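Local coordinates for C2 toxin component I (Clostridium botulinum, PDB 2J3X), which acts as the ADP-ribosyltransferase component of the binary C2 toxin and modifies actin of the host cell, at residues A[249-254]-A[378-384]; A[259-264]-A[275-279]; A[338-344]-A[394-400]. The protein carries 2 engineered substitutions. All blocks are in the same frame, centred on the assembly; numbering follows the deposited sequence.

Contact 1. Residues A[249-254]-A[378-384]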
loop_
_atom_site.group_PDB
_atom_site.type_symbol
_atom_site.label_atom_id
_atom_site.label_comp_id
_atom_site.label_asym_id
_atom_site.label_seq_id
_atom_site.Cartn_x
_atom_site.Cartn_y
_atom_site.Cartn_z
ATOM N N LEU A 249 -22.098 -19.605 -11.975
ATOM C CA LEU A 249 -21.598 -18.587 -11.047
ATOM C C LEU A 249 -22.511 -18.374 -9.815
ATOM O O LEU A 249 -22.042 -18.314 -8.686
ATOM C CB LEU A 249 -21.332 -17.284 -11.839
ATOM C CG LEU A 249 -20.721 -16.163 -11.026
ATOM C CD1 LEU A 249 -19.430 -16.555 -10.230
ATOM C CD2 LEU A 249 -20.397 -14.975 -12.056
ATOM N N GLU A 250 -23.828 -18.317 -10.026
ATOM C CA GLU A 250 -24.815 -18.273 -8.945
ATOM C C GLU A 250 -24.610 -19.421 -7.965
ATOM O O GLU A 250 -24.631 -19.219 -6.757
ATOM C CB GLU A 250 -26.229 -18.407 -9.510
ATOM C CG GLU A 250 -26.700 -17.182 -10.310
ATOM C CD GLU A 250 -27.001 -15.977 -9.442
ATOM O OE1 GLU A 250 -26.951 -16.071 -8.188
ATOM O OE2 GLU A 250 -27.332 -14.927 -10.024
ATOM N N GLY A 251 -24.409 -20.608 -8.530
ATOM C CA GLY A 251 -24.268 -21.823 -7.704
ATOM C C GLY A 251 -23.048 -21.681 -6.822
ATOM O O GLY A 251 -23.085 -22.000 -5.633
ATOM N N TYR A 252 -21.951 -21.179 -7.411
ATOM C CA TYR A 252 -20.729 -21.000 -6.649
ATOM C C TYR A 252 -20.888 -19.949 -5.570
ATOM O O TYR A 252 -20.358 -20.083 -4.451
ATOM C CB TYR A 252 -19.571 -20.669 -7.590
ATOM C CG TYR A 252 -18.287 -20.540 -6.810
ATOM C CD1 TYR A 252 -17.588 -21.693 -6.370
ATOM C CD2 TYR A 252 -17.820 -19.284 -6.418
ATOM C CE1 TYR A 252 -16.416 -21.566 -5.597
ATOM C CE2 TYR A 252 -16.652 -19.147 -5.655
ATOM C CZ TYR A 252 -15.957 -20.309 -5.259
ATOM O OH TYR A 252 -14.824 -20.210 -4.531
ATOM N N LEU A 253 -21.630 -18.885 -5.869
ATOM C CA LEU A 253 -21.784 -17.813 -4.907
ATOM C C LEU A 253 -22.706 -18.211 -3.763
ATOM O O LEU A 253 -22.578 -17.670 -2.681
ATOM C CB LEU A 253 -22.356 -16.555 -5.566
ATOM C CG LEU A 253 -21.385 -15.825 -6.520
ATOM C CD1 LEU A 253 -22.153 -14.733 -7.318
ATOM C CD2 LEU A 253 -20.127 -15.300 -5.768
ATOM N N HIS A 254 -23.602 -19.161 -4.008
ATOM C CA HIS A 254 -24.656 -19.473 -3.023
ATOM C C HIS A 254 -24.616 -20.828 -2.353
ATOM O O HIS A 254 -24.910 -20.898 -1.148
ATOM C CB HIS A 254 -26.052 -19.247 -3.620
ATOM C CG HIS A 254 -26.359 -17.801 -3.830
ATOM N ND1 HIS A 254 -26.426 -17.225 -5.080
ATOM C CD2 HIS A 254 -26.521 -16.795 -2.940
ATOM C CE1 HIS A 254 -26.680 -15.937 -4.951
ATOM N NE2 HIS A 254 -26.721 -15.647 -3.663
ATOM N N ILE A 378 -18.477 -8.869 -8.443
ATOM C CA ILE A 378 -19.793 -9.495 -8.302
ATOM C C ILE A 378 -20.802 -8.373 -8.114
ATOM O O ILE A 378 -21.197 -8.003 -6.983
ATOM C CB ILE A 378 -19.732 -10.500 -7.137
ATOM C CG1 ILE A 378 -18.620 -11.535 -7.403
ATOM C CG2 ILE A 378 -21.122 -11.171 -6.931
ATOM C CD1 ILE A 378 -18.721 -12.324 -8.693
ATOM N N TYR A 379 -21.211 -7.820 -9.265
ATOM C CA TYR A 379 -22.158 -6.695 -9.322
ATOM C C TYR A 379 -23.399 -7.196 -10.038
ATOM O O TYR A 379 -23.276 -7.838 -11.075
ATOM C CB TYR A 379 -21.560 -5.492 -10.070
ATOM C CG TYR A 379 -22.467 -4.277 -9.986
ATOM C CD1 TYR A 379 -22.431 -3.448 -8.896
ATOM C CD2 TYR A 379 -23.385 -3.976 -11.018
ATOM C CE1 TYR A 379 -23.305 -2.358 -8.762
ATOM C CE2 TYR A 379 -24.275 -2.863 -10.894
ATOM C CZ TYR A 379 -24.219 -2.069 -9.768
ATOM O OH TYR A 379 -25.069 -0.968 -9.613
ATOM N N GLY A 380 -24.581 -6.895 -9.478
ATOM C CA GLY A 380 -25.830 -7.303 -10.171
ATOM C C GLY A 380 -26.418 -8.558 -9.534
ATOM O O GLY A 380 -27.496 -9.027 -9.949
ATOM N N PHE A 381 -25.730 -9.090 -8.529
ATOM C CA PHE A 381 -26.117 -10.357 -7.877
ATOM C C PHE A 381 -26.830 -10.119 -6.534
ATOM O O PHE A 381 -26.269 -9.475 -5.626
ATOM C CB PHE A 381 -24.864 -11.207 -7.648
ATOM C CG PHE A 381 -24.226 -11.679 -8.909
ATOM C CD1 PHE A 381 -23.278 -10.890 -9.568
ATOM C CD2 PHE A 381 -24.589 -12.909 -9.476
ATOM C CE1 PHE A 381 -22.676 -11.343 -10.786
ATOM C CE2 PHE A 381 -24.001 -13.346 -10.653
ATOM C CZ PHE A 381 -23.050 -12.572 -11.305
ATOM N N SER A 382 -28.070 -10.617 -6.408
ATOM C CA SER A 382 -28.833 -10.483 -5.141
ATOM C C SER A 382 -28.012 -11.002 -3.955
ATOM O O SER A 382 -27.396 -12.059 -4.043
ATOM C CB SER A 382 -30.148 -11.316 -5.237
ATOM O OG SER A 382 -30.846 -10.993 -6.419
ATOM N N GLY A 383 -27.947 -10.239 -2.881
ATOM C CA GLY A 383 -27.321 -10.709 -1.650
ATOM C C GLY A 383 -25.866 -10.285 -1.513
ATOM O O GLY A 383 -25.236 -10.580 -0.520
ATOM N N PHE A 384 -25.362 -9.590 -2.528
ATOM C CA PHE A 384 -23.930 -9.194 -2.639
ATOM C C PHE A 384 -23.643 -7.720 -2.716
ATOM O O PHE A 384 -22.493 -7.356 -2.969
ATOM C CB PHE A 384 -23.274 -9.887 -3.827
ATOM C CG PHE A 384 -22.853 -11.235 -3.495
ATOM C CD1 PHE A 384 -23.771 -12.290 -3.523
ATOM C CD2 PHE A 384 -21.576 -11.467 -3.034
ATOM C CE1 PHE A 384 -23.411 -13.558 -3.125
ATOM C CE2 PHE A 384 -21.205 -12.759 -2.652
ATOM C CZ PHE A 384 -22.138 -13.793 -2.692
#
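Leu253 and Phe381 meet at about a right angle. The Leu253 branch ending in CD1 lies over one face of the Phe381 ring, a CH-pi contact with Leu253 CD1 4.1 Å from the ring centroid. Leu253 CD1 also meets Ile378 CG2 tip to tip at 3.7 Å. The other branch of Leu253 goes to the second aromatic: Leu253 CD2 lies 4.0 Å from Phe384 CZ. Backbone O of Leu253 faces the edge of that ring. Leu249 CD2 lies 3.7 Å from Phe381 CZ, the side chains crossing at about a right angle. Leu249 CG stands anti to the backbone N (chi1 -176°), which sets CD2 near CZ.

His254 and Phe384 form an offset edge-to-face pair. The Phe384 edge is turned to the imidazole face, with centroids 5.9 Å apart and planes at 76°. ND1 of His254 makes a weak hydrogen bond back to Glu250 O.

Phe381 to Phe384 is a type II beta turn. It lies just before a Glu-X-Glu sequence and so probably belongs to the ARTT loop of this family. Phe381 also touches Tyr237 and Ile238. The contact packs this loop, between strands 375-377 and 389-392, against helix 243-254. Leu249 continues the packing onto Leu391 of strand 389-392.

Contact 2. Residues A[259-264]-A[275-279]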
loop_
_atom_site.group_PDB
_atom_site.type_symbol
_atom_site.label_atom_id
_atom_site.label_comp_id
_atom_site.label_asym_id
_atom_site.label_seq_id
_atom_site.Cartn_x
_atom_site.Cartn_y
_atom_site.Cartn_z
ATOM N N ALA A 259 -18.122 -27.414 -1.877
ATOM C CA ALA A 259 -17.807 -28.590 -2.649
ATOM C C ALA A 259 -16.742 -28.295 -3.700
ATOM O O ALA A 259 -15.812 -29.069 -3.906
ATOM C CB ALA A 259 -19.058 -29.117 -3.318
ATOM N N ILE A 260 -16.890 -27.135 -4.357
ATOM C CA ILE A 260 -16.021 -26.803 -5.472
ATOM C C ILE A 260 -14.611 -26.447 -4.951
ATOM O O ILE A 260 -13.614 -26.867 -5.525
ATOM C CB ILE A 260 -16.654 -25.654 -6.313
ATOM C CG1 ILE A 260 -17.676 -26.254 -7.307
ATOM C CG2 ILE A 260 -15.574 -24.914 -7.095
ATOM C CD1 ILE A 260 -18.486 -25.204 -8.098
ATOM N N ASN A 261 -14.559 -25.666 -3.881
ATOM C CA ASN A 261 -13.301 -25.263 -3.218
ATOM C C ASN A 261 -12.554 -26.536 -2.755
ATOM O O ASN A 261 -11.364 -26.689 -3.033
ATOM C CB ASN A 261 -13.585 -24.372 -1.983
ATOM C CG ASN A 261 -13.982 -22.942 -2.353
ATOM O OD1 ASN A 261 -13.821 -22.518 -3.507
ATOM N ND2 ASN A 261 -14.505 -22.193 -1.360
ATOM N N SER A 262 -13.275 -27.448 -2.087
ATOM C CA SER A 262 -12.623 -28.698 -1.570
ATOM C C SER A 262 -12.043 -29.525 -2.693
ATOM O O SER A 262 -10.880 -29.950 -2.625
ATOM C CB SER A 262 -13.563 -29.529 -0.710
ATOM O OG SER A 262 -13.866 -28.786 0.463
ATOM N N TYR A 263 -12.837 -29.720 -3.740
ATOM C CA TYR A 263 -12.446 -30.468 -4.906
ATOM C C TYR A 263 -11.183 -29.905 -5.511
ATOM O O TYR A 263 -10.194 -30.619 -5.721
ATOM C CB TYR A 263 -13.592 -30.458 -5.922
ATOM C CG TYR A 263 -13.405 -31.244 -7.203
ATOM C CD1 TYR A 263 -13.380 -32.663 -7.192
ATOM C CD2 TYR A 263 -13.308 -30.589 -8.439
ATOM C CE1 TYR A 263 -13.227 -33.380 -8.363
ATOM C CE2 TYR A 263 -13.179 -31.311 -9.636
ATOM C CZ TYR A 263 -13.140 -32.730 -9.575
ATOM O OH TYR A 263 -13.026 -33.463 -10.735
ATOM N N LEU A 264 -11.196 -28.602 -5.766
ATOM C CA LEU A 264 -10.024 -27.949 -6.347
ATOM C C LEU A 264 -8.808 -27.992 -5.420
ATOM O O LEU A 264 -7.698 -28.218 -5.888
ATOM C CB LEU A 264 -10.361 -26.502 -6.809
ATOM C CG LEU A 264 -11.155 -26.501 -8.134
ATOM C CD1 LEU A 264 -11.726 -25.054 -8.390
ATOM C CD2 LEU A 264 -10.369 -26.997 -9.386
ATOM N N LEU A 275 -18.814 -31.538 -11.127
ATOM C CA LEU A 275 -18.010 -30.405 -10.653
ATOM C C LEU A 275 -17.081 -29.891 -11.721
ATOM O O LEU A 275 -16.919 -28.665 -11.894
ATOM C CB LEU A 275 -17.225 -30.762 -9.389
ATOM C CG LEU A 275 -18.087 -31.018 -8.168
ATOM C CD1 LEU A 275 -17.194 -31.341 -6.972
ATOM C CD2 LEU A 275 -18.993 -29.828 -7.882
ATOM N N ASN A 276 -16.454 -30.801 -12.451
ATOM C CA ASN A 276 -15.675 -30.373 -13.590
ATOM C C ASN A 276 -16.447 -29.454 -14.525
ATOM O O ASN A 276 -15.875 -28.475 -14.997
ATOM C CB ASN A 276 -15.140 -31.536 -14.420
ATOM C CG ASN A 276 -14.082 -32.340 -13.696
ATOM O OD1 ASN A 276 -13.509 -31.903 -12.685
ATOM N ND2 ASN A 276 -13.859 -33.566 -14.185
ATOM N N LYS A 277 -17.710 -29.787 -14.818
ATOM C CA LYS A 277 -18.509 -28.966 -15.723
ATOM C C LYS A 277 -18.806 -27.597 -15.110
ATOM O O LYS A 277 -18.713 -26.582 -15.779
ATOM C CB LYS A 277 -19.820 -29.679 -16.083
ATOM C CG LYS A 277 -19.611 -30.923 -16.960
ATOM C CD LYS A 277 -20.789 -31.915 -16.844
ATOM C CE LYS A 277 -20.661 -33.031 -17.873
ATOM N NZ LYS A 277 -21.013 -32.552 -19.234
ATOM N N LYS A 278 -19.216 -27.581 -13.851
ATOM C CA LYS A 278 -19.495 -26.315 -13.201
ATOM C C LYS A 278 -18.228 -25.443 -13.175
ATOM O O LYS A 278 -18.293 -24.223 -13.365
ATOM C CB LYS A 278 -19.975 -26.544 -11.794
ATOM C CG LYS A 278 -21.351 -27.180 -11.737
ATOM C CD LYS A 278 -21.766 -27.395 -10.316
ATOM C CE LYS A 278 -23.207 -27.932 -10.330
ATOM N NZ LYS A 278 -23.671 -28.347 -8.989
ATOM N N ILE A 279 -17.089 -26.061 -12.882
ATOM C CA ILE A 279 -15.859 -25.273 -12.759
ATOM C C ILE A 279 -15.467 -24.651 -14.106
ATOM O O ILE A 279 -15.054 -23.496 -14.134
ATOM C CB ILE A 279 -14.750 -26.123 -12.158
ATOM C CG1 ILE A 279 -15.066 -26.348 -10.690
ATOM C CG2 ILE A 279 -13.311 -25.505 -12.358
ATOM C CD1 ILE A 279 -14.305 -27.595 -10.115
#
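Asn276 OD1 is gripped by Tyr263 OH, which donates a short hydrogen bond of 2.5 Å, and by Arg268 NH1 from the connecting loop. The phenol hydroxyl sits tilted 34° from the carbonyl plane of the amide. The ring and amide planes are 48° apart. Tyr263 OH also bonds to Asn272 N, and Asn276 ND2 to Asn271 OD1. The hydroxyl and the amide therefore have partners on the loop as well as on each other, and these bonds should limit rotation of the amide.

The Tyr263 ring extends toward helix 273-286 because CG is anti to the backbone N (chi1 -177°). Leu275 lies over one face of the ring. Leu275 CD1 is 4.2 Å from the centroid of the Tyr263 ring in a CH-pi contact. Ile279 comes to the ring edge, with Ile279 CD1 3.6 Å from Tyr263 CD2.

These are two consecutive helices of the ADP-ribosyltransferase domain, joined by a loop and crossing nearly at a right angle. Their segment axes approach to 10.7 Å. Ile260 and Tyr263 meet Leu275 and Ile279 where the helices cross.

Ile260 works with two branches. Ile260 CG1 lies 3.9 Å from Leu275 CD2. Ile260 CG2 lies 3.9 Å from Ile279 CG1, and the two isoleucine side chains run past each other in opposite directions. Leu264 meets Ile279 tip to tip, with Leu264 CG 3.9 Å from Ile279 CD1. Lys278 borders the contact with its aliphatic part, and its NZ forms a salt bridge with Asp256.

Contact 3. Residues A[338-344]-A[394-400]. With SO4 (sulfate ion), chain R.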
loop_
_atom_site.group_PDB
_atom_site.type_symbol
_atom_site.label_atom_id
_atom_site.label_comp_id
_atom_site.label_asym_id
_atom_site.label_seq_id
_atom_site.Cartn_x
_atom_site.Cartn_y
_atom_site.Cartn_z
ATOM N N GLY A 338 9.073 -12.014 -1.286
ATOM C CA GLY A 338 9.644 -12.727 -2.417
ATOM C C GLY A 338 9.028 -14.096 -2.671
ATOM O O GLY A 338 9.273 -14.702 -3.727
ATOM N N LYS A 339 8.223 -14.590 -1.737
ATOM C CA LYS A 339 7.604 -15.890 -1.875
ATOM C C LYS A 339 6.306 -15.812 -2.652
ATOM O O LYS A 339 5.672 -14.770 -2.715
ATOM C CB LYS A 339 7.295 -16.484 -0.498
ATOM C CG LYS A 339 8.560 -16.887 0.255
ATOM C CD LYS A 339 8.290 -17.694 1.547
ATOM C CE LYS A 339 7.773 -19.118 1.293
ATOM N NZ LYS A 339 8.801 -19.973 0.582
ATOM N N GLU A 340 5.933 -16.959 -3.202
ATOM C CA GLU A 340 4.735 -17.121 -4.027
ATOM C C GLU A 340 3.595 -17.695 -3.190
ATOM O O GLU A 340 3.820 -18.465 -2.247
ATOM C CB GLU A 340 5.046 -18.056 -5.175
ATOM C CG GLU A 340 6.076 -17.431 -6.065
ATOM C CD GLU A 340 6.337 -18.187 -7.346
ATOM O OE1 GLU A 340 5.732 -19.275 -7.586
ATOM O OE2 GLU A 340 7.175 -17.645 -8.118
ATOM N N ILE A 341 2.372 -17.312 -3.528
ATOM C CA ILE A 341 1.172 -17.702 -2.791
ATOM C C ILE A 341 0.216 -18.274 -3.816
ATOM O O ILE A 341 -0.084 -17.660 -4.822
ATOM C CB ILE A 341 0.501 -16.487 -2.054
ATOM C CG1 ILE A 341 1.470 -15.873 -1.041
ATOM C CG2 ILE A 341 -0.805 -16.889 -1.353
ATOM C CD1 ILE A 341 1.811 -16.834 0.132
ATOM N N GLU A 342 -0.223 -19.507 -3.590
ATOM C CA GLU A 342 -1.116 -20.159 -4.549
ATOM C C GLU A 342 -2.574 -20.085 -4.101
ATOM O O GLU A 342 -2.876 -19.907 -2.906
ATOM C CB GLU A 342 -0.733 -21.629 -4.723
ATOM C CG GLU A 342 0.504 -21.934 -5.557
ATOM C CD GLU A 342 0.762 -23.459 -5.686
ATOM O OE1 GLU A 342 -0.067 -24.265 -5.207
ATOM O OE2 GLU A 342 1.798 -23.860 -6.256
ATOM N N ASN A 343 -3.488 -20.215 -5.058
ATOM C CA ASN A 343 -4.920 -20.327 -4.725
ATOM C C ASN A 343 -5.460 -21.388 -5.652
ATOM O O ASN A 343 -5.723 -21.103 -6.802
ATOM C CB ASN A 343 -5.666 -19.001 -4.996
ATOM C CG ASN A 343 -5.322 -17.925 -4.019
ATOM O OD1 ASN A 343 -5.944 -17.814 -2.959
ATOM N ND2 ASN A 343 -4.328 -17.085 -4.369
ATOM N N LEU A 344 -5.598 -22.637 -5.174
ATOM C CA LEU A 344 -6.036 -23.704 -6.080
ATOM C C LEU A 344 -7.480 -23.561 -6.550
ATOM O O LEU A 344 -7.771 -23.844 -7.686
ATOM C CB LEU A 344 -5.821 -25.082 -5.411
ATOM C CG LEU A 344 -4.353 -25.531 -5.349
ATOM C CD1 LEU A 344 -4.274 -26.941 -4.698
ATOM C CD2 LEU A 344 -3.772 -25.542 -6.733
ATOM N N LYS A 394 -9.702 -19.559 -10.549
ATOM C CA LYS A 394 -8.920 -20.603 -9.841
ATOM C C LYS A 394 -7.456 -20.551 -10.344
ATOM O O LYS A 394 -7.190 -20.114 -11.471
ATOM C CB LYS A 394 -9.550 -21.980 -10.125
ATOM C CG LYS A 394 -9.512 -22.350 -11.630
ATOM C CD LYS A 394 -10.356 -23.589 -12.079
ATOM C CE LYS A 394 -10.152 -23.742 -13.623
ATOM N NZ LYS A 394 -8.788 -24.234 -13.877
ATOM N N ASN A 395 -6.534 -21.018 -9.510
ATOM C CA ASN A 395 -5.115 -21.006 -9.860
ATOM C C ASN A 395 -4.531 -19.587 -9.987
ATOM O O ASN A 395 -3.581 -19.405 -10.721
ATOM C CB ASN A 395 -4.870 -21.774 -11.176
ATOM C CG ASN A 395 -5.213 -23.248 -11.071
ATOM O OD1 ASN A 395 -4.774 -23.903 -10.156
ATOM N ND2 ASN A 395 -5.983 -23.774 -12.033
ATOM N N SER A 396 -5.105 -18.579 -9.339
ATOM C CA SER A 396 -4.492 -17.234 -9.411
ATOM C C SER A 396 -3.327 -17.211 -8.410
ATOM O O SER A 396 -3.539 -17.321 -7.189
ATOM C CB SER A 396 -5.521 -16.136 -9.036
ATOM O OG SER A 396 -6.540 -15.998 -10.058
ATOM N N THR A 397 -2.112 -17.031 -8.925
ATOM C CA THR A 397 -0.928 -17.097 -8.125
ATOM C C THR A 397 -0.363 -15.693 -8.012
ATOM O O THR A 397 -0.447 -14.912 -8.969
ATOM C CB THR A 397 0.100 -18.028 -8.836
ATOM O OG1 THR A 397 -0.552 -19.314 -9.082
ATOM C CG2 THR A 397 1.343 -18.214 -8.048
ATOM N N PHE A 398 0.218 -15.396 -6.865
ATOM C CA PHE A 398 0.766 -14.067 -6.550
ATOM C C PHE A 398 2.183 -14.200 -5.964
ATOM O O PHE A 398 2.537 -15.228 -5.401
ATOM C CB PHE A 398 -0.121 -13.324 -5.523
ATOM C CG PHE A 398 -1.441 -12.918 -6.076
ATOM C CD1 PHE A 398 -1.573 -11.703 -6.792
ATOM C CD2 PHE A 398 -2.554 -13.770 -5.939
ATOM C CE1 PHE A 398 -2.830 -11.299 -7.325
ATOM C CE2 PHE A 398 -3.782 -13.411 -6.519
ATOM C CZ PHE A 398 -3.930 -12.199 -7.198
ATOM N N LYS A 399 2.998 -13.175 -6.150
ATOM C CA LYS A 399 4.321 -13.118 -5.568
ATOM C C LYS A 399 4.324 -11.906 -4.642
ATOM O O LYS A 399 3.954 -10.814 -5.061
ATOM C CB LYS A 399 5.393 -12.915 -6.666
ATOM C CG LYS A 399 6.793 -12.878 -6.092
ATOM C CD LYS A 399 7.835 -13.197 -7.245
ATOM C CE LYS A 399 9.225 -12.648 -6.930
ATOM N NZ LYS A 399 10.133 -13.584 -6.164
ATOM N N ILE A 400 4.668 -12.112 -3.359
ATOM C CA ILE A 400 4.815 -11.043 -2.419
ATOM C C ILE A 400 6.051 -10.252 -2.698
ATOM O O ILE A 400 7.137 -10.826 -2.829
ATOM C CB ILE A 400 4.962 -11.642 -0.965
ATOM C CG1 ILE A 400 3.677 -12.476 -0.716
ATOM C CG2 ILE A 400 5.151 -10.549 0.053
ATOM C CD1 ILE A 400 3.722 -13.306 0.656
HETATM S S SO4 R . 8.460 -19.639 -3.283
HETATM O O1 SO4 R . 7.319 -19.056 -2.590
HETATM O O2 SO4 R . 9.270 -18.607 -3.935
HETATM O O3 SO4 R . 9.261 -20.362 -2.298
HETATM O O4 SO4 R . 8.008 -20.580 -4.315
HETATM O O HOH W 1 -2.327 -20.608 -7.570
#
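Ile341 and Phe398 form an antiparallel hydrogen-bonded pair, with Ile341 N to Phe398 O at 2.8 Å and Phe398 N to Ile341 O at 3.1 Å. Glu340 and Lys399 form the neighbouring non-hydrogen-bonded pair. Ile400 N donates to Lys339 O, and Gly338 N to Ile400 O at 2.7 Å.

Beyond the pairs a weak Asn395 N to Asn343 O bond continues the backbone bonding, and a side chain joins in: Asn343 ND2 donates to Ser396 O at 2.9 Å. The bond is straight, with 160° at the hydrogen, and the acceptor lies in the amide plane. The amide stands nearly perpendicular to the Phe398 ring, with ND2 at the ring edge. A water accepts from Asn343 N and bonds to Thr397 OG1, which pairs with Lys429 N.

At the other end Lys399 is bent at chi4 (89°), and its NZ donates to Gly338 O at 2.8 Å. Ile341 CG1 meets Ile400 CD1 at 3.8 Å, the apolar link on the Phe398 side.

A sulfate, probably from the crystallisation liquor, sits beside the 338-344 segment. Glu340 N donates to its O1 at 2.6 Å in a nearly straight bond. Lys339 NZ, on a chain bent at chi3 and chi4, reaches its O3 at 2.9 Å.

The arrangement is that of a short edge strand. Strand 340-341 borders a five-stranded mixed sheet beside the long strand 397-411, within the beta core of the ADP-ribosyltransferase fold.

In the fold
Contacts 1 and 2 have centres about 17 Å apart and are joined by consecutive helices. Tyr252 OH and Asn261 OD1, 2.7 Å apart, probably form a hydrogen bond between them. Contacts 2 and 3, with centres about 19 Å apart, also touch: Ile279 CG2 packs on Lys394 CD at 3.5 Å. Contact 2 thus touches both of the others. Contacts 1 and 3 do not touch; their centres are about 24 Å apart and their nearest atoms about 8 Å. Along the chain these two cross. Segment 338-344 precedes the Ser-Thr-Ser sequence and 378-384 the Glu-X-Glu sequence, two elements that in this family probably contribute to the NAD site.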